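Long-range contacts in methylocystis parvus OBBP MbnE (Methylocystis parvus OBBP, PDB 5ICQ), which probably binds the copper-chelating peptide methanobactin in the periplasm, as a solute-binding protein of family 5 serving methanobactin transport: residues L77-V82 against G90-V95; L238-D243 against I263-F268; G343-F348 against D416-A421. All blocks are in the same frame, centred on the assembly; numbering follows the deposited sequence.

In the fold
The three contacts follow one another along the chain. Interactions 1 and 2 lie on the same side of the chain's centre, their own centres about 13 Å apart, and they touch: the loop between strands 65-71 and 100-103, which holds interaction 1, lies on strand 237-242 and packs on the face of the four-stranded sheet that carries Leu238 and Leu240. Interaction 3 belongs to the opposite side, where helix 415-427 meets the loop between helices 336-343 and 348-355, with nearest atoms about 28 Å from interaction 2. This wide separation is consistent with the multi-lobed architecture of solute-binding proteins.

Interaction 1: residues L77-V82 against G90-V95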
# COMPACT_ATOMS: atom_id res chain seq x y z
N LEU A 77 7.11 20.14 -7.23
CA LEU A 77 6.87 19.25 -8.35
C LEU A 77 7.91 18.14 -8.43
O LEU A 77 8.10 17.54 -9.49
CB LEU A 77 6.80 20.04 -9.65
CG LEU A 77 5.71 21.10 -9.67
CD1 LEU A 77 5.66 21.85 -11.00
CD2 LEU A 77 4.35 20.47 -9.35
N ASN A 78 8.60 17.86 -7.31
CA ASN A 78 9.60 16.79 -7.25
C ASN A 78 9.08 15.70 -6.34
O ASN A 78 9.12 15.84 -5.10
CB ASN A 78 10.95 17.32 -6.75
CG ASN A 78 12.05 16.26 -6.79
OD1 ASN A 78 11.80 15.09 -7.08
ND2 ASN A 78 13.28 16.68 -6.48
N PRO A 79 8.59 14.58 -6.88
CA PRO A 79 8.08 13.50 -6.04
C PRO A 79 9.15 12.56 -5.52
O PRO A 79 8.81 11.59 -4.84
CB PRO A 79 7.12 12.75 -6.98
CG PRO A 79 7.67 12.99 -8.35
CD PRO A 79 8.32 14.36 -8.32
N PHE A 80 10.43 12.79 -5.83
CA PHE A 80 11.45 11.79 -5.57
C PHE A 80 12.44 12.18 -4.48
O PHE A 80 13.28 11.36 -4.13
CB PHE A 80 12.23 11.49 -6.85
CG PHE A 80 11.36 11.14 -8.02
CD1 PHE A 80 10.49 10.07 -7.94
CD2 PHE A 80 11.43 11.88 -9.19
CE1 PHE A 80 9.67 9.75 -9.02
CE2 PHE A 80 10.63 11.55 -10.27
CZ PHE A 80 9.75 10.50 -10.18
N ASN A 81 12.39 13.42 -3.97
CA ASN A 81 13.26 13.80 -2.86
C ASN A 81 12.55 13.49 -1.54
O ASN A 81 11.38 13.11 -1.50
CB ASN A 81 13.67 15.28 -2.96
CG ASN A 81 12.49 16.26 -2.89
OD1 ASN A 81 11.35 15.88 -2.63
ND2 ASN A 81 12.79 17.54 -3.11
N VAL A 82 13.27 13.68 -0.43
CA VAL A 82 12.71 13.36 0.88
C VAL A 82 12.32 14.62 1.65
O VAL A 82 13.08 15.60 1.66
CB VAL A 82 13.69 12.51 1.69
CG1 VAL A 82 13.65 11.07 1.21
CG2 VAL A 82 15.10 13.08 1.55
N GLY A 90 0.15 13.14 -9.57
CA GLY A 90 -0.05 13.16 -11.01
C GLY A 90 1.21 13.27 -11.83
O GLY A 90 1.12 13.33 -13.06
N LEU A 91 2.39 13.29 -11.20
CA LEU A 91 3.62 13.46 -11.98
C LEU A 91 4.23 12.14 -12.39
O LEU A 91 4.76 12.01 -13.50
CB LEU A 91 4.64 14.28 -11.19
CG LEU A 91 4.20 15.71 -10.90
CD1 LEU A 91 5.12 16.35 -9.83
CD2 LEU A 91 4.22 16.53 -12.18
N VAL A 92 4.19 11.15 -11.50
CA VAL A 92 4.69 9.83 -11.85
C VAL A 92 3.80 9.24 -12.93
O VAL A 92 2.57 9.37 -12.87
CB VAL A 92 4.74 8.94 -10.59
CG1 VAL A 92 5.17 7.53 -10.95
CG2 VAL A 92 5.67 9.56 -9.55
N GLY A 93 4.42 8.63 -13.94
CA GLY A 93 3.65 8.03 -15.02
C GLY A 93 3.31 9.03 -16.11
O GLY A 93 3.68 8.83 -17.27
N ASN A 94 2.61 10.11 -15.74
CA ASN A 94 2.24 11.13 -16.72
C ASN A 94 3.45 11.90 -17.23
O ASN A 94 3.51 12.26 -18.41
CB ASN A 94 1.24 12.11 -16.11
CG ASN A 94 -0.12 11.47 -15.86
OD1 ASN A 94 -0.60 10.67 -16.66
ND2 ASN A 94 -0.72 11.81 -14.73
N VAL A 95 4.40 12.21 -16.35
CA VAL A 95 5.59 12.99 -16.70
C VAL A 95 6.85 12.16 -16.58
O VAL A 95 7.62 12.03 -17.53
CB VAL A 95 5.68 14.27 -15.84
CG1 VAL A 95 6.93 15.05 -16.20
CG2 VAL A 95 4.45 15.14 -16.05
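Leu91 thrusts its CD1 methyl against the backbone carbonyl of Leu77, and here the two arms of this long loop come closest. The methyl lies 3.2 Å from Leu77 O, a close approach for carbon to oxygen, while the same CD1 stands 4.1 Å from Leu77 CB and also touches Pro79 CD. One branch of one leucine thus serves two residues of 77-82. With CG anti to its own carbonyl carbon (chi1 -64°), Leu91 extends toward that segment, and its side chain crosses the proline ring at about a right angle. This half is buried: Leu77 and Leu91 both rest on Leu238 of strand 237-242, and Leu91 also reaches Val229 of the neighbouring strand.

The other half is looser and more open to solvent. Val92, itself exposed, offers CG2 to both Pro79 CG, at 4.1 Å, and Phe80 CE1, at 4.0 Å, and meets the aromatic ring obliquely. Pro79 CG sits 3.6 Å above the centre of that ring, covering one face, and the valine methyl leans on both residues. The bend that brings them together is an Asx turn, in which Phe80 N donates to Asn78 OD1 over 3.0 Å. In 90-95, Asn94 ND2 grips Gly90 O at 2.9 Å and also reaches Thr601 OG1, tying down the turn that presents Leu91 and Val92.

The polar groups of both arms bond within their own segment or elsewhere in the chain; what joins the arms is mainly van der Waals packing, methyls against carbon and, at its tightest point, a methyl against a carbonyl oxygen.

Interaction 2: residues L238-D243 against I263-F268; sequences LLLKRD and IDLQYF
Leu240 and Leu265 lean obliquely across the strand boundary, with Leu240 CG and Leu265 CD1 4.0 Å apart. They share one face of the sheet with Leu238 and Ile263, and the four make a continuous aliphatic surface. Within it the directly paired residues meet through their first carbons: Leu238 CB lies 4.3 Å from Leu265 CB, and Leu240 CB lies 4.2 Å from Ile263 CB. The diagonal contact depends on Leu265, whose CG is anti to its carbonyl carbon (chi1 -63°); its CD1 comes over the carbonyl oxygen of Leu238 and on to Leu240. Ala88 of the long loop after strand 65-71 touches Leu238 on this face.

The reverse face has a different character. Leu239 and Asp264 form the non-hydrogen-bonded pair, their side chains crossing at about a right angle, with Leu239 CD1 3.9 Å from Asp264 CB. The aspartate's aliphatic carbon thus meets the leucine, while its carboxylate has polar partners: OD1 forms a salt bridge with Arg237 NE, and OD2 accepts from Gln266 NE2 at 3.1 Å, the amide nitrogen lying above the carboxylate plane. Those two bonds would steady the carboxylate while CB packs on the leucine.

Between the two faces, four backbone bonds fix the register. Leu238 and Leu265 exchange one pair, Leu240 and Ile263 the other; the straightest runs from Leu240 N to Ile263 O, 2.8 Å long with an angle of 177° at the hydrogen. The strand axes approach to 4.7 Å at 170°. This is a regular antiparallel strand pair, the central two strands of the four-stranded mixed sheet in which 65-71 and 227-233 are outermost.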
# COMPACT_ATOMS: atom_id res chain seq x y z
N LEU A 238 -2.39 22.11 -10.54
CA LEU A 238 -1.36 21.66 -11.46
C LEU A 238 -2.07 21.28 -12.75
O LEU A 238 -2.99 20.47 -12.73
CB LEU A 238 -0.60 20.46 -10.88
CG LEU A 238 0.37 19.75 -11.82
CD1 LEU A 238 1.47 20.71 -12.23
CD2 LEU A 238 0.95 18.49 -11.16
N LEU A 239 -1.69 21.91 -13.86
CA LEU A 239 -2.30 21.64 -15.16
C LEU A 239 -1.32 20.86 -16.03
O LEU A 239 -0.21 21.33 -16.31
CB LEU A 239 -2.73 22.92 -15.87
CG LEU A 239 -3.37 22.70 -17.25
CD1 LEU A 239 -4.71 21.98 -17.15
CD2 LEU A 239 -3.52 24.02 -18.02
N LEU A 240 -1.74 19.68 -16.46
CA LEU A 240 -0.99 18.84 -17.38
C LEU A 240 -1.62 18.94 -18.76
O LEU A 240 -2.84 18.96 -18.89
CB LEU A 240 -1.00 17.39 -16.93
CG LEU A 240 -0.52 17.13 -15.51
CD1 LEU A 240 -0.52 15.64 -15.23
CD2 LEU A 240 0.86 17.75 -15.31
N LYS A 241 -0.78 19.01 -19.79
CA LYS A 241 -1.26 19.09 -21.16
C LYS A 241 -0.51 18.05 -21.98
O LYS A 241 0.70 17.87 -21.81
CB LYS A 241 -1.05 20.50 -21.73
CG LYS A 241 -1.52 20.66 -23.16
CD LYS A 241 -1.61 22.13 -23.52
CE LYS A 241 -2.18 22.32 -24.92
NZ LYS A 241 -2.19 23.77 -25.28
N ARG A 242 -1.23 17.37 -22.87
CA ARG A 242 -0.61 16.30 -23.64
C ARG A 242 0.58 16.83 -24.43
O ARG A 242 0.55 17.94 -24.96
CB ARG A 242 -1.63 15.68 -24.60
CG ARG A 242 -1.00 14.69 -25.57
CD ARG A 242 -1.93 14.30 -26.71
NE ARG A 242 -3.27 13.97 -26.23
CZ ARG A 242 -3.59 12.85 -25.60
NH1 ARG A 242 -2.64 11.94 -25.36
NH2 ARG A 242 -4.84 12.63 -25.23
N ASP A 243 1.65 16.04 -24.46
CA ASP A 243 2.75 16.23 -25.40
C ASP A 243 2.33 15.62 -26.72
O ASP A 243 2.23 14.39 -26.82
CB ASP A 243 4.04 15.57 -24.90
CG ASP A 243 5.22 15.76 -25.86
OD1 ASP A 243 5.03 16.37 -26.95
OD2 ASP A 243 6.32 15.29 -25.54
N ILE A 263 -5.21 17.52 -18.05
CA ILE A 263 -5.61 17.08 -16.72
C ILE A 263 -5.36 18.24 -15.77
O ILE A 263 -4.22 18.68 -15.62
CB ILE A 263 -4.83 15.85 -16.25
CG1 ILE A 263 -5.00 14.70 -17.26
CG2 ILE A 263 -5.30 15.45 -14.84
CD1 ILE A 263 -3.98 13.60 -17.08
N ASP A 264 -6.42 18.71 -15.11
CA ASP A 264 -6.32 19.82 -14.16
C ASP A 264 -6.49 19.27 -12.75
O ASP A 264 -7.59 18.85 -12.37
CB ASP A 264 -7.36 20.89 -14.47
CG ASP A 264 -7.21 22.13 -13.58
OD1 ASP A 264 -6.10 22.36 -13.05
OD2 ASP A 264 -8.20 22.87 -13.42
N LEU A 265 -5.40 19.25 -11.99
CA LEU A 265 -5.41 18.74 -10.62
C LEU A 265 -5.59 19.92 -9.67
O LEU A 265 -4.67 20.73 -9.52
CB LEU A 265 -4.12 17.98 -10.30
CG LEU A 265 -3.87 16.71 -11.13
CD1 LEU A 265 -2.98 17.02 -12.33
CD2 LEU A 265 -3.26 15.60 -10.29
N GLN A 266 -6.75 20.00 -9.04
CA GLN A 266 -7.07 21.10 -8.13
C GLN A 266 -7.06 20.62 -6.69
O GLN A 266 -7.58 19.54 -6.39
CB GLN A 266 -8.45 21.69 -8.44
CG GLN A 266 -8.66 22.12 -9.87
CD GLN A 266 -10.08 22.61 -10.09
OE1 GLN A 266 -10.77 22.98 -9.14
NE2 GLN A 266 -10.54 22.61 -11.34
N TYR A 267 -6.48 21.43 -5.81
CA TYR A 267 -6.33 21.08 -4.40
C TYR A 267 -7.32 21.86 -3.56
O TYR A 267 -7.58 23.04 -3.81
CB TYR A 267 -4.89 21.33 -3.94
CG TYR A 267 -3.96 20.21 -4.35
CD1 TYR A 267 -3.51 20.10 -5.67
CD2 TYR A 267 -3.55 19.25 -3.44
CE1 TYR A 267 -2.68 19.07 -6.06
CE2 TYR A 267 -2.71 18.21 -3.83
CZ TYR A 267 -2.28 18.13 -5.14
OH TYR A 267 -1.45 17.10 -5.52
N PHE A 268 -7.88 21.19 -2.55
CA PHE A 268 -8.97 21.73 -1.75
C PHE A 268 -8.64 21.61 -0.27
O PHE A 268 -8.11 20.59 0.18
CB PHE A 268 -10.30 21.00 -2.04
CG PHE A 268 -10.89 21.33 -3.39
CD1 PHE A 268 -10.48 20.65 -4.52
CD2 PHE A 268 -11.85 22.32 -3.52
CE1 PHE A 268 -11.02 20.96 -5.77
CE2 PHE A 268 -12.39 22.64 -4.76
CZ PHE A 268 -11.97 21.96 -5.89

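Interaction 3: residues G343-F348 against D416-A421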
# COMPACT_ATOMS: atom_id res chain seq x y z
N GLY A 343 -8.05 -9.60 22.90
CA GLY A 343 -8.62 -9.43 21.57
C GLY A 343 -10.05 -9.91 21.48
O GLY A 343 -10.84 -9.37 20.70
N MET A 344 -10.41 -10.93 22.27
CA MET A 344 -11.77 -11.45 22.27
C MET A 344 -12.79 -10.42 22.71
O MET A 344 -13.99 -10.58 22.44
CB MET A 344 -11.89 -12.64 23.21
CG MET A 344 -11.16 -13.87 22.76
SD MET A 344 -11.33 -15.15 24.02
CE MET A 344 -10.39 -16.45 23.21
N MET A 345 -12.36 -9.39 23.43
CA MET A 345 -13.31 -8.46 24.01
C MET A 345 -13.66 -7.30 23.10
O MET A 345 -14.58 -6.54 23.42
CB MET A 345 -12.77 -7.93 25.34
CG MET A 345 -12.51 -9.03 26.37
SD MET A 345 -13.97 -10.03 26.76
CE MET A 345 -15.07 -8.78 27.44
N PHE A 346 -12.99 -7.15 21.96
CA PHE A 346 -13.35 -6.06 21.05
C PHE A 346 -14.64 -6.41 20.31
O PHE A 346 -14.71 -7.44 19.64
CB PHE A 346 -12.24 -5.77 20.05
CG PHE A 346 -12.60 -4.66 19.09
CD1 PHE A 346 -12.75 -3.37 19.56
CD2 PHE A 346 -12.83 -4.93 17.76
CE1 PHE A 346 -13.11 -2.34 18.70
CE2 PHE A 346 -13.19 -3.90 16.89
CZ PHE A 346 -13.32 -2.61 17.37
N ASP A 347 -15.65 -5.54 20.41
CA ASP A 347 -16.97 -5.81 19.83
C ASP A 347 -17.11 -5.01 18.54
O ASP A 347 -17.58 -3.87 18.54
CB ASP A 347 -18.07 -5.46 20.84
CG ASP A 347 -19.46 -5.84 20.33
OD1 ASP A 347 -19.62 -6.06 19.12
OD2 ASP A 347 -20.39 -5.90 21.15
N PHE A 348 -16.71 -5.62 17.42
CA PHE A 348 -16.74 -4.89 16.16
C PHE A 348 -18.17 -4.61 15.71
O PHE A 348 -18.45 -3.54 15.16
CB PHE A 348 -16.02 -5.67 15.06
CG PHE A 348 -16.31 -5.14 13.68
CD1 PHE A 348 -15.89 -3.86 13.32
CD2 PHE A 348 -17.04 -5.89 12.76
CE1 PHE A 348 -16.18 -3.34 12.07
CE2 PHE A 348 -17.32 -5.37 11.48
CZ PHE A 348 -16.89 -4.10 11.15
N ASP A 416 -20.50 -15.61 27.47
CA ASP A 416 -19.68 -16.65 26.84
C ASP A 416 -18.34 -16.08 26.38
O ASP A 416 -17.30 -16.72 26.55
CB ASP A 416 -20.39 -17.28 25.65
CG ASP A 416 -21.88 -17.38 25.85
OD1 ASP A 416 -22.32 -18.20 26.69
OD2 ASP A 416 -22.61 -16.67 25.14
N MET A 417 -18.36 -14.89 25.78
CA MET A 417 -17.12 -14.29 25.30
C MET A 417 -16.23 -13.87 26.46
O MET A 417 -15.02 -14.12 26.46
CB MET A 417 -17.43 -13.10 24.40
CG MET A 417 -16.34 -12.76 23.41
SD MET A 417 -16.11 -14.04 22.15
CE MET A 417 -14.63 -14.84 22.71
N ALA A 418 -16.82 -13.19 27.45
CA ALA A 418 -16.07 -12.88 28.67
C ALA A 418 -15.56 -14.16 29.33
O ALA A 418 -14.46 -14.18 29.88
CB ALA A 418 -16.94 -12.07 29.62
N ARG A 419 -16.35 -15.24 29.29
CA ARG A 419 -15.91 -16.49 29.90
C ARG A 419 -14.73 -17.09 29.14
O ARG A 419 -13.80 -17.63 29.75
CB ARG A 419 -17.08 -17.49 29.96
CG ARG A 419 -16.69 -18.93 30.23
CD ARG A 419 -16.33 -19.19 31.68
NE ARG A 419 -17.11 -18.37 32.60
CZ ARG A 419 -16.58 -17.60 33.55
NH1 ARG A 419 -15.27 -17.56 33.72
NH2 ARG A 419 -17.37 -16.88 34.34
N ARG A 420 -14.77 -17.04 27.80
CA ARG A 420 -13.63 -17.54 27.04
C ARG A 420 -12.37 -16.74 27.36
O ARG A 420 -11.29 -17.32 27.52
CB ARG A 420 -13.92 -17.48 25.55
CG ARG A 420 -15.03 -18.39 25.10
CD ARG A 420 -15.28 -18.21 23.60
NE ARG A 420 -16.44 -18.95 23.14
CZ ARG A 420 -16.94 -18.85 21.91
NH1 ARG A 420 -16.36 -18.02 21.05
NH2 ARG A 420 -18.00 -19.57 21.56
N ALA A 421 -12.50 -15.42 27.45
CA ALA A 421 -11.35 -14.58 27.76
C ALA A 421 -10.81 -14.87 29.15
O ALA A 421 -9.59 -15.02 29.34
CB ALA A 421 -11.75 -13.10 27.64
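Met344 and Met417 meet at about a right angle, one side chain straight and the other folded. Beyond CG the Met344 chain is fully extended (chi2 177°), which carries its sulfur out to the helix, where SD lies 3.6 Å from Ala421 N and 3.8 Å from Arg420 CB. Met417 instead bends at chi2 and chi3, curling its CE methyl back against the flank of Met344; CE is 3.5 Å from Met344 CB and almost as near CG and SD. Lower on the same side chain, Met417 CG presses to 3.3 Å from the backbone oxygen of Met344. Pro406 touches both methionines from outside the pair.

Met345 takes a third shape, with all three torsions near -60°. This compact coil turns its end toward the helix although its CB does not point there, placing SD 3.9 Å from Ala421 CB and 4.0 Å from Ala418 CA. The small alanines let the sulfur come close to the helix backbone. A type I turn from Gly343 to Phe346 presents the two neighbouring methionines, and Ala421 CB meets the sulfurs of both.

Three methionines in three conformations thus fit the short connection after helix 336-343 to one side of helix 415-427. The contact is made largely by thioether and methyl groups, some of them against backbone atoms; Ala421 N already donates to Met417 O within the helix. With no charge pairing across it, the contact depends mainly on close fit.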